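Local coordinates for acetylornithine aminotransferase (Aquifex aeolicus, PDB 2EH6), which transfers an amino group between N(2)-acetyl-L-ornithine and 2-oxoglutarate with pyridoxal 5'-phosphate as cofactor, a step of arginine biosynthesis, at residues F33-G38 and I218-E223; E289-H294 and P356-K361; I103-K108 and I252-E257. One frame throughout, in Å; residues are numbered along the deposited sequence.

Contact 1. Residues F33-G38 and I218-E223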
loop_
_atom_site.group_PDB
_atom_site.type_symbol
_atom_site.label_atom_id
_atom_site.label_comp_id
_atom_site.label_asym_id
_atom_site.label_seq_id
_atom_site.Cartn_x
_atom_site.Cartn_y
_atom_site.Cartn_z
ATOM N N PHE A 33 14.386 -4.560 -19.913
ATOM C CA PHE A 33 15.504 -4.585 -18.982
ATOM C C PHE A 33 15.269 -3.657 -17.794
ATOM O O PHE A 33 16.213 -3.163 -17.175
ATOM C CB PHE A 33 16.806 -4.223 -19.698
ATOM C CG PHE A 33 17.560 -5.422 -20.193
ATOM C CD1 PHE A 33 16.959 -6.317 -21.069
ATOM C CD2 PHE A 33 18.850 -5.684 -19.742
ATOM C CE1 PHE A 33 17.629 -7.464 -21.488
ATOM C CE2 PHE A 33 19.527 -6.825 -20.154
ATOM C CZ PHE A 33 18.915 -7.718 -21.027
ATOM N N VAL A 34 13.996 -3.435 -17.483
ATOM C CA VAL A 34 13.606 -2.587 -16.361
ATOM C C VAL A 34 12.615 -3.335 -15.461
ATOM O O VAL A 34 12.508 -3.051 -14.269
ATOM C CB VAL A 34 12.946 -1.272 -16.851
ATOM C CG1 VAL A 34 12.310 -0.538 -15.684
ATOM C CG2 VAL A 34 13.995 -0.383 -17.511
ATOM N N SER A 35 11.896 -4.287 -16.046
ATOM C CA SER A 35 10.899 -5.091 -15.333
ATOM C C SER A 35 10.010 -4.297 -14.366
ATOM O O SER A 35 9.722 -4.752 -13.251
ATOM C CB SER A 35 11.577 -6.249 -14.581
ATOM O OG SER A 35 12.356 -5.791 -13.485
ATOM N N GLY A 36 9.568 -3.121 -14.800
ATOM C CA GLY A 36 8.693 -2.300 -13.976
ATOM C C GLY A 36 9.358 -1.866 -12.687
ATOM O O GLY A 36 8.694 -1.681 -11.664
ATOM N N ILE A 37 10.671 -1.677 -12.767
ATOM C CA ILE A 37 11.527 -1.285 -11.649
ATOM C C ILE A 37 11.769 -2.472 -10.717
ATOM O O ILE A 37 11.577 -2.378 -9.502
ATOM C CB ILE A 37 10.940 -0.119 -10.825
ATOM C CG1 ILE A 37 10.500 1.017 -11.749
ATOM C CG2 ILE A 37 12.011 0.437 -9.882
ATOM C CD1 ILE A 37 9.937 2.219 -10.997
ATOM N N GLY A 38 12.177 -3.593 -11.301
ATOM C CA GLY A 38 12.478 -4.786 -10.521
ATOM C C GLY A 38 11.302 -5.495 -9.892
ATOM O O GLY A 38 11.459 -6.216 -8.906
ATOM N N ILE A 218 14.622 -10.858 -2.803
ATOM C CA ILE A 218 14.059 -11.932 -3.607
ATOM C C ILE A 218 14.858 -12.268 -4.869
ATOM O O ILE A 218 14.319 -12.275 -5.980
ATOM C CB ILE A 218 12.585 -11.623 -3.974
ATOM C CG1 ILE A 218 11.858 -10.992 -2.770
ATOM C CG2 ILE A 218 11.862 -12.904 -4.365
ATOM C CD1 ILE A 218 11.869 -11.838 -1.484
ATOM N N GLY A 219 16.151 -12.536 -4.678
ATOM C CA GLY A 219 17.036 -12.930 -5.766
ATOM C C GLY A 219 17.655 -11.905 -6.703
ATOM O O GLY A 219 18.565 -12.241 -7.466
ATOM N N ARG A 220 17.184 -10.664 -6.656
ATOM C CA ARG A 220 17.694 -9.621 -7.543
ATOM C C ARG A 220 19.220 -9.527 -7.659
ATOM O O ARG A 220 19.743 -9.280 -8.747
ATOM C CB ARG A 220 17.120 -8.258 -7.121
ATOM C CG ARG A 220 17.693 -7.055 -7.867
ATOM C CD ARG A 220 17.548 -7.177 -9.384
ATOM N NE ARG A 220 16.164 -7.302 -9.824
ATOM C CZ ARG A 220 15.807 -7.464 -11.097
ATOM N NH1 ARG A 220 16.735 -7.513 -12.039
ATOM N NH2 ARG A 220 14.530 -7.599 -11.427
ATOM N N THR A 221 19.940 -9.726 -6.557
ATOM C CA THR A 221 21.397 -9.621 -6.602
ATOM C C THR A 221 22.165 -10.949 -6.680
ATOM O O THR A 221 23.394 -10.956 -6.604
ATOM C CB THR A 221 21.939 -8.830 -5.388
ATOM O OG1 THR A 221 21.782 -9.610 -4.196
ATOM C CG2 THR A 221 21.189 -7.515 -5.235
ATOM N N GLY A 222 21.462 -12.064 -6.838
ATOM C CA GLY A 222 22.159 -13.339 -6.921
ATOM C C GLY A 222 21.939 -14.222 -5.705
ATOM O O GLY A 222 22.149 -15.433 -5.762
ATOM N N GLU A 223 21.535 -13.608 -4.598
ATOM C CA GLU A 223 21.244 -14.332 -3.364
ATOM C C GLU A 223 19.796 -14.005 -3.034
ATOM O O GLU A 223 19.295 -12.958 -3.443
ATOM C CB GLU A 223 22.150 -13.858 -2.225
ATOM C CG GLU A 223 23.624 -14.212 -2.387
ATOM C CD GLU A 223 23.856 -15.706 -2.542
ATOM O OE1 GLU A 223 23.165 -16.491 -1.857
ATOM O OE2 GLU A 223 24.736 -16.092 -3.339
HETATM O O HOH W 1 12.758 -8.675 -9.422
HETATM O O HOH W 2 14.286 -6.060 -7.839
#
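At the margin of the cofactor pocket, Arg220 extends from the loop that follows strand 208-212 toward Ser35 and Gly38, which belong to a short turn whose backbone angles are left-handed helical (phi positive from Ser35 to Gly38). Val34 O holds that turn together, accepting from both Ile37 N and Gly38 N, and His62 of the second subunit hydrogen-bonds to Gly36 O. The arginine is an instructive case of a buried charge met by carbonyl oxygens and waters. Its CG stands anti to the backbone N (chi1 173°) and the chain then bends at chi2 and chi3, which brings the guanidinium alongside the turn. NH2 approaches Gly38 CA to 3.6 Å and lies 3.5 Å from Ser35 OG, both at an oblique angle to the guanidinium plane. Two waters bridge the remaining gap to Gly38 O. One molecule donates to Gly38 O at 2.8 Å and accepts from Arg220 NH2 at 2.9 Å; a second donates to Gly38 O at 3.0 Å and accepts from Arg220 NE, also at 3.0 Å. The other part of the grip is Arg220 NH1, which binds the carbonyls of Pro355 and Leu319, while Ser35 OG is hydrogen-bonded to Leu354 O. The left-handed turn follows shortly after strand 29-32, and the arginine joins it to the loops following strand 350-353 and preceding strand 320-324.

Contact 2. Residues E289-H294 and P356-K361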
loop_
_atom_site.group_PDB
_atom_site.type_symbol
_atom_site.label_atom_id
_atom_site.label_comp_id
_atom_site.label_asym_id
_atom_site.label_seq_id
_atom_site.Cartn_x
_atom_site.Cartn_y
_atom_site.Cartn_z
ATOM N N GLU A 289 14.228 -19.172 -5.985
ATOM C CA GLU A 289 15.320 -19.898 -5.357
ATOM C C GLU A 289 15.969 -20.870 -6.340
ATOM O O GLU A 289 17.150 -21.174 -6.220
ATOM C CB GLU A 289 14.840 -20.621 -4.095
ATOM C CG GLU A 289 13.624 -21.485 -4.268
ATOM C CD GLU A 289 13.084 -21.964 -2.935
ATOM O OE1 GLU A 289 12.824 -21.105 -2.062
ATOM O OE2 GLU A 289 12.916 -23.191 -2.759
ATOM N N LYS A 290 15.204 -21.335 -7.323
ATOM C CA LYS A 290 15.736 -22.248 -8.335
ATOM C C LYS A 290 16.556 -21.473 -9.368
ATOM O O LYS A 290 17.406 -22.040 -10.055
ATOM C CB LYS A 290 14.601 -22.970 -9.062
ATOM C CG LYS A 290 13.711 -23.832 -8.181
ATOM C CD LYS A 290 12.578 -24.427 -9.006
ATOM C CE LYS A 290 11.549 -25.126 -8.132
ATOM N NZ LYS A 290 10.416 -25.654 -8.947
ATOM N N LEU A 291 16.292 -20.173 -9.467
ATOM C CA LEU A 291 16.969 -19.300 -10.424
ATOM C C LEU A 291 18.242 -18.633 -9.917
ATOM O O LEU A 291 19.025 -18.105 -10.711
ATOM C CB LEU A 291 16.002 -18.204 -10.891
ATOM C CG LEU A 291 14.848 -18.594 -11.816
ATOM C CD1 LEU A 291 13.834 -17.456 -11.870
ATOM C CD2 LEU A 291 15.388 -18.909 -13.207
ATOM N N LEU A 292 18.452 -18.648 -8.605
ATOM C CA LEU A 292 19.621 -18.004 -8.016
ATOM C C LEU A 292 20.935 -18.275 -8.754
ATOM O O LEU A 292 21.654 -17.338 -9.119
ATOM C CB LEU A 292 19.739 -18.382 -6.532
ATOM C CG LEU A 292 18.574 -17.899 -5.654
ATOM C CD1 LEU A 292 18.842 -18.244 -4.191
ATOM C CD2 LEU A 292 18.400 -16.383 -5.813
ATOM N N PRO A 293 21.271 -19.554 -8.988
ATOM C CA PRO A 293 22.525 -19.825 -9.698
ATOM C C PRO A 293 22.529 -19.144 -11.072
ATOM O O PRO A 293 23.547 -18.595 -11.499
ATOM C CB PRO A 293 22.537 -21.348 -9.803
ATOM C CG PRO A 293 21.772 -21.776 -8.581
ATOM C CD PRO A 293 20.617 -20.807 -8.575
ATOM N N HIS A 294 21.385 -19.174 -11.753
ATOM C CA HIS A 294 21.266 -18.551 -13.069
ATOM C C HIS A 294 21.434 -17.039 -12.985
ATOM O O HIS A 294 22.123 -16.437 -13.810
ATOM C CB HIS A 294 19.912 -18.872 -13.699
ATOM C CG HIS A 294 19.769 -20.297 -14.130
ATOM N ND1 HIS A 294 18.621 -20.784 -14.719
ATOM C CD2 HIS A 294 20.626 -21.342 -14.054
ATOM C CE1 HIS A 294 18.776 -22.068 -14.984
ATOM N NE2 HIS A 294 19.984 -22.432 -14.591
ATOM N N PRO A 356 14.145 -9.074 -16.005
ATOM C CA PRO A 356 13.463 -10.127 -15.244
ATOM C C PRO A 356 14.532 -11.138 -14.855
ATOM O O PRO A 356 15.535 -11.274 -15.555
ATOM C CB PRO A 356 12.464 -10.684 -16.254
ATOM C CG PRO A 356 12.156 -9.480 -17.105
ATOM C CD PRO A 356 13.528 -8.902 -17.332
ATOM N N LEU A 357 14.331 -11.853 -13.755
ATOM C CA LEU A 357 15.345 -12.797 -13.318
ATOM C C LEU A 357 15.466 -14.034 -14.212
ATOM O O LEU A 357 16.397 -14.824 -14.057
ATOM C CB LEU A 357 15.104 -13.184 -11.853
ATOM C CG LEU A 357 15.032 -11.981 -10.895
ATOM C CD1 LEU A 357 14.943 -12.475 -9.454
ATOM C CD2 LEU A 357 16.271 -11.083 -11.068
ATOM N N ILE A 358 14.538 -14.193 -15.152
ATOM C CA ILE A 358 14.574 -15.325 -16.079
ATOM C C ILE A 358 15.370 -14.974 -17.337
ATOM O O ILE A 358 15.463 -15.774 -18.268
ATOM C CB ILE A 358 13.157 -15.740 -16.524
ATOM C CG1 ILE A 358 12.460 -14.555 -17.192
ATOM C CG2 ILE A 358 12.364 -16.254 -15.335
ATOM C CD1 ILE A 358 11.156 -14.905 -17.884
ATOM N N ILE A 359 15.934 -13.773 -17.366
ATOM C CA ILE A 359 16.701 -13.322 -18.521
ATOM C C ILE A 359 17.846 -14.297 -18.852
ATOM O O ILE A 359 18.458 -14.879 -17.957
ATOM C CB ILE A 359 17.268 -11.906 -18.265
ATOM C CG1 ILE A 359 17.672 -11.254 -19.584
ATOM C CG2 ILE A 359 18.438 -11.974 -17.295
ATOM C CD1 ILE A 359 16.497 -10.733 -20.391
ATOM N N GLN A 360 18.121 -14.475 -20.142
ATOM C CA GLN A 360 19.182 -15.381 -20.588
ATOM C C GLN A 360 20.283 -14.654 -21.354
ATOM O O GLN A 360 20.080 -13.543 -21.841
ATOM C CB GLN A 360 18.589 -16.488 -21.459
ATOM C CG GLN A 360 17.659 -17.423 -20.700
ATOM C CD GLN A 360 17.067 -18.500 -21.586
ATOM O OE1 GLN A 360 17.792 -19.314 -22.163
ATOM N NE2 GLN A 360 15.742 -18.511 -21.699
ATOM N N LYS A 361 21.445 -15.292 -21.468
ATOM C CA LYS A 361 22.589 -14.695 -22.157
ATOM C C LYS A 361 22.275 -14.155 -23.545
ATOM O O LYS A 361 22.730 -13.070 -23.907
ATOM C CB LYS A 361 23.743 -15.700 -22.238
ATOM C CG LYS A 361 24.381 -15.976 -20.888
ATOM C CD LYS A 361 25.619 -16.841 -21.014
ATOM C CE LYS A 361 26.276 -17.037 -19.659
ATOM N NZ LYS A 361 27.527 -17.829 -19.758
#
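Leu291 and Leu357 mark the closest backbone approach, their CA atoms 7.3 Å apart, where a turn of helix 275-308 faces the loop leading into helix 361-374. The helix is kinked here: at Pro293 and His294 the backbone N makes no bond to the preceding turn, and the proline has no N-H to give. The opposing loop forms a type I beta turn from Pro356 to Ile359, closed by Ile359 N donating to Pro356 O at 3.1 Å. Gln360 then occupies the N-cap position of the next helix.

No hydrogen bond crosses the gap; the contact is apolar and centres on CD1 of Leu291. That atom lies 4.0 Å from CG2 of Ile358 and 4.5 Å from CB of Leu357, with Leu357 O at 4.3 Å, so it rests over the peptide joining these two residues. Although the CB of Ile358 points away from the helix, a chi1 of 58° wedges CG1 between its backbone N and carbonyl carbon and sends CG2 back beside the N, within touch of the leucine. The two side chains lie side by side and point the same way. Leu357 meets CD1 with its CB and carbonyl O, while its branched end turns toward Arg220 and Val295.

Further along, Ile359 packs on Val298 and Phe33, and Lys361 touches Tyr301. The arrangement is an apolar seam between a long helix and a beta turn that enters a helix, consistent with the fold-type I aminotransferase architecture, in which a long helix connects the large domain to the C-terminal one.

Contact 3. Residues I103-K108 and I252-E257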
loop_
_atom_site.group_PDB
_atom_site.type_symbol
_atom_site.label_atom_id
_atom_site.label_comp_id
_atom_site.label_asym_id
_atom_site.label_seq_id
_atom_site.Cartn_x
_atom_site.Cartn_y
_atom_site.Cartn_z
ATOM N N ILE A 103 9.810 0.802 10.847
ATOM C CA ILE A 103 10.069 1.963 11.697
ATOM C C ILE A 103 9.206 1.897 12.951
ATOM O O ILE A 103 9.673 2.165 14.061
ATOM C CB ILE A 103 9.762 3.277 10.942
ATOM C CG1 ILE A 103 10.783 3.469 9.817
ATOM C CG2 ILE A 103 9.772 4.468 11.908
ATOM C CD1 ILE A 103 10.452 4.612 8.881
ATOM N N LYS A 104 7.943 1.533 12.774
ATOM C CA LYS A 104 7.025 1.424 13.897
ATOM C C LYS A 104 7.448 0.310 14.850
ATOM O O LYS A 104 7.472 0.504 16.072
ATOM C CB LYS A 104 5.598 1.169 13.402
ATOM C CG LYS A 104 5.020 2.326 12.608
ATOM C CD LYS A 104 3.567 2.086 12.205
ATOM C CE LYS A 104 2.640 2.052 13.408
ATOM N NZ LYS A 104 1.215 1.835 13.017
ATOM N N LEU A 105 7.790 -0.848 14.295
ATOM C CA LEU A 105 8.207 -1.994 15.109
ATOM C C LEU A 105 9.460 -1.683 15.927
ATOM O O LEU A 105 9.559 -2.064 17.095
ATOM C CB LEU A 105 8.475 -3.215 14.218
ATOM C CG LEU A 105 8.964 -4.489 14.924
ATOM C CD1 LEU A 105 7.904 -5.009 15.878
ATOM C CD2 LEU A 105 9.285 -5.549 13.884
ATOM N N ALA A 106 10.412 -0.993 15.309
ATOM C CA ALA A 106 11.657 -0.636 15.971
ATOM C C ALA A 106 11.414 0.307 17.146
ATOM O O ALA A 106 12.004 0.137 18.214
ATOM C CB ALA A 106 12.606 0.005 14.977
ATOM N N ARG A 107 10.558 1.307 16.947
ATOM C CA ARG A 107 10.252 2.249 18.019
ATOM C C ARG A 107 9.515 1.570 19.162
ATOM O O ARG A 107 9.877 1.748 20.327
ATOM C CB ARG A 107 9.424 3.430 17.500
ATOM C CG ARG A 107 10.269 4.509 16.853
ATOM C CD ARG A 107 9.483 5.766 16.551
ATOM N NE ARG A 107 10.374 6.826 16.075
ATOM C CZ ARG A 107 9.966 8.003 15.613
ATOM N NH1 ARG A 107 8.669 8.289 15.559
ATOM N NH2 ARG A 107 10.858 8.895 15.197
ATOM N N LYS A 108 8.491 0.783 18.841
ATOM C CA LYS A 108 7.738 0.106 19.887
ATOM C C LYS A 108 8.607 -0.914 20.619
ATOM O O LYS A 108 8.452 -1.123 21.826
ATOM C CB LYS A 108 6.497 -0.580 19.317
ATOM C CG LYS A 108 5.624 -1.181 20.396
ATOM C CD LYS A 108 4.231 -1.490 19.910
ATOM C CE LYS A 108 3.382 -2.030 21.045
ATOM N NZ LYS A 108 3.976 -3.280 21.617
ATOM N N ILE A 252 7.616 -7.193 6.122
ATOM C CA ILE A 252 8.808 -6.987 6.914
ATOM C C ILE A 252 8.997 -8.334 7.589
ATOM O O ILE A 252 8.022 -9.034 7.893
ATOM C CB ILE A 252 8.668 -5.890 7.994
ATOM C CG1 ILE A 252 7.522 -6.214 8.948
ATOM C CG2 ILE A 252 8.504 -4.533 7.335
ATOM C CD1 ILE A 252 7.525 -5.326 10.196
ATOM N N LEU A 253 10.253 -8.712 7.766
ATOM C CA LEU A 253 10.599 -9.958 8.421
ATOM C C LEU A 253 11.498 -9.489 9.549
ATOM O O LEU A 253 12.444 -8.736 9.318
ATOM C CB LEU A 253 11.369 -10.879 7.465
ATOM C CG LEU A 253 11.516 -12.353 7.865
ATOM C CD1 LEU A 253 12.163 -13.124 6.728
ATOM C CD2 LEU A 253 12.337 -12.475 9.142
ATOM N N ALA A 254 11.187 -9.909 10.769
ATOM C CA ALA A 254 11.964 -9.501 11.934
ATOM C C ALA A 254 12.287 -10.702 12.801
ATOM O O ALA A 254 11.458 -11.592 12.977
ATOM C CB ALA A 254 11.180 -8.468 12.751
ATOM N N ARG A 255 13.493 -10.731 13.353
ATOM C CA ARG A 255 13.850 -11.854 14.200
ATOM C C ARG A 255 12.875 -11.898 15.376
ATOM O O ARG A 255 12.325 -10.868 15.786
ATOM C CB ARG A 255 15.313 -11.745 14.659
ATOM C CG ARG A 255 15.666 -10.535 15.492
ATOM C CD ARG A 255 17.186 -10.482 15.698
ATOM N NE ARG A 255 17.579 -9.422 16.617
ATOM C CZ ARG A 255 17.340 -9.438 17.925
ATOM N NH1 ARG A 255 16.709 -10.467 18.479
ATOM N NH2 ARG A 255 17.714 -8.411 18.677
ATOM N N GLU A 256 12.637 -13.108 15.874
ATOM C CA GLU A 256 11.717 -13.383 16.980
ATOM C C GLU A 256 11.584 -12.352 18.094
ATOM O O GLU A 256 10.475 -11.939 18.438
ATOM C CB GLU A 256 12.084 -14.717 17.629
ATOM C CG GLU A 256 11.725 -15.946 16.837
ATOM C CD GLU A 256 10.233 -16.165 16.745
ATOM O OE1 GLU A 256 9.484 -15.649 17.601
ATOM O OE2 GLU A 256 9.811 -16.876 15.817
ATOM N N GLU A 257 12.708 -11.959 18.681
ATOM C CA GLU A 257 12.671 -11.013 19.788
ATOM C C GLU A 257 12.087 -9.648 19.454
ATOM O O GLU A 257 11.371 -9.064 20.264
ATOM C CB GLU A 257 14.065 -10.824 20.380
ATOM C CG GLU A 257 14.081 -9.794 21.491
ATOM C CD GLU A 257 15.452 -9.569 22.059
ATOM O OE1 GLU A 257 16.433 -9.629 21.288
ATOM O OE2 GLU A 257 15.547 -9.317 23.277
#
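Leu105 of helix 95-112 inserts one methyl, CD2, against two residues of strand 250-255: it sits 3.7 Å from CB of Ala254 and 4.1 Å from CD1 of Ile252. Ile252 and Ala254 alternate with Leu253, so both direct their CB atoms at the helix while Leu253 faces the far side of the sheet. A chi1 of 178° swings CG of Leu105 to the side opposite its own N, and its methyls thereby reach the strand, where it crosses Ile252 obliquely. Ile252 also packs on Ser98, Ala101 and Ala102, and Phe262 touches Leu105, so this part is wholly buried.

At the strand's end, leading into the next helix, the character changes. Partly exposed Arg255 and exposed Glu257 form a salt bridge, NH1 to OE1 at 2.9 Å and NH2 to the same oxygen at 3.2 Å, both nitrogens gripping it in the guanidinium plane. NH1 meets the anti lone pair of the carboxylate oxygen, and Arg255 NE turns to Asp235.

A helix laid on a central mixed sheet is the layered alpha/beta construction of the large domain in fold-type I pyridoxal-phosphate enzymes; here the start of helix 95-112 supplies Gly95 and Thr96 to the cofactor.

How the contacts relate
Contacts 1 and 2 are neighbours, their centres 10 Å apart, and they touch directly, as where Leu292 CD2 packs on Gly219 CA at 3.7 Å. Contact 3 stands alone, its centre about 25 Å from that of contact 1 and 31 Å from that of contact 2. Along the chain the segments of contacts 1 and 3 alternate, whereas contact 2 opens after both have closed. Contact 3 lies on the seven-stranded sheet containing strand 250-255; contact 1 joins a loop of that sheet to the turn after strand 29-32 of the other, beside which contact 2 lies. Contacts 1 and 3 both reach the second subunit, so distant parts of the fold meet the dimer partner.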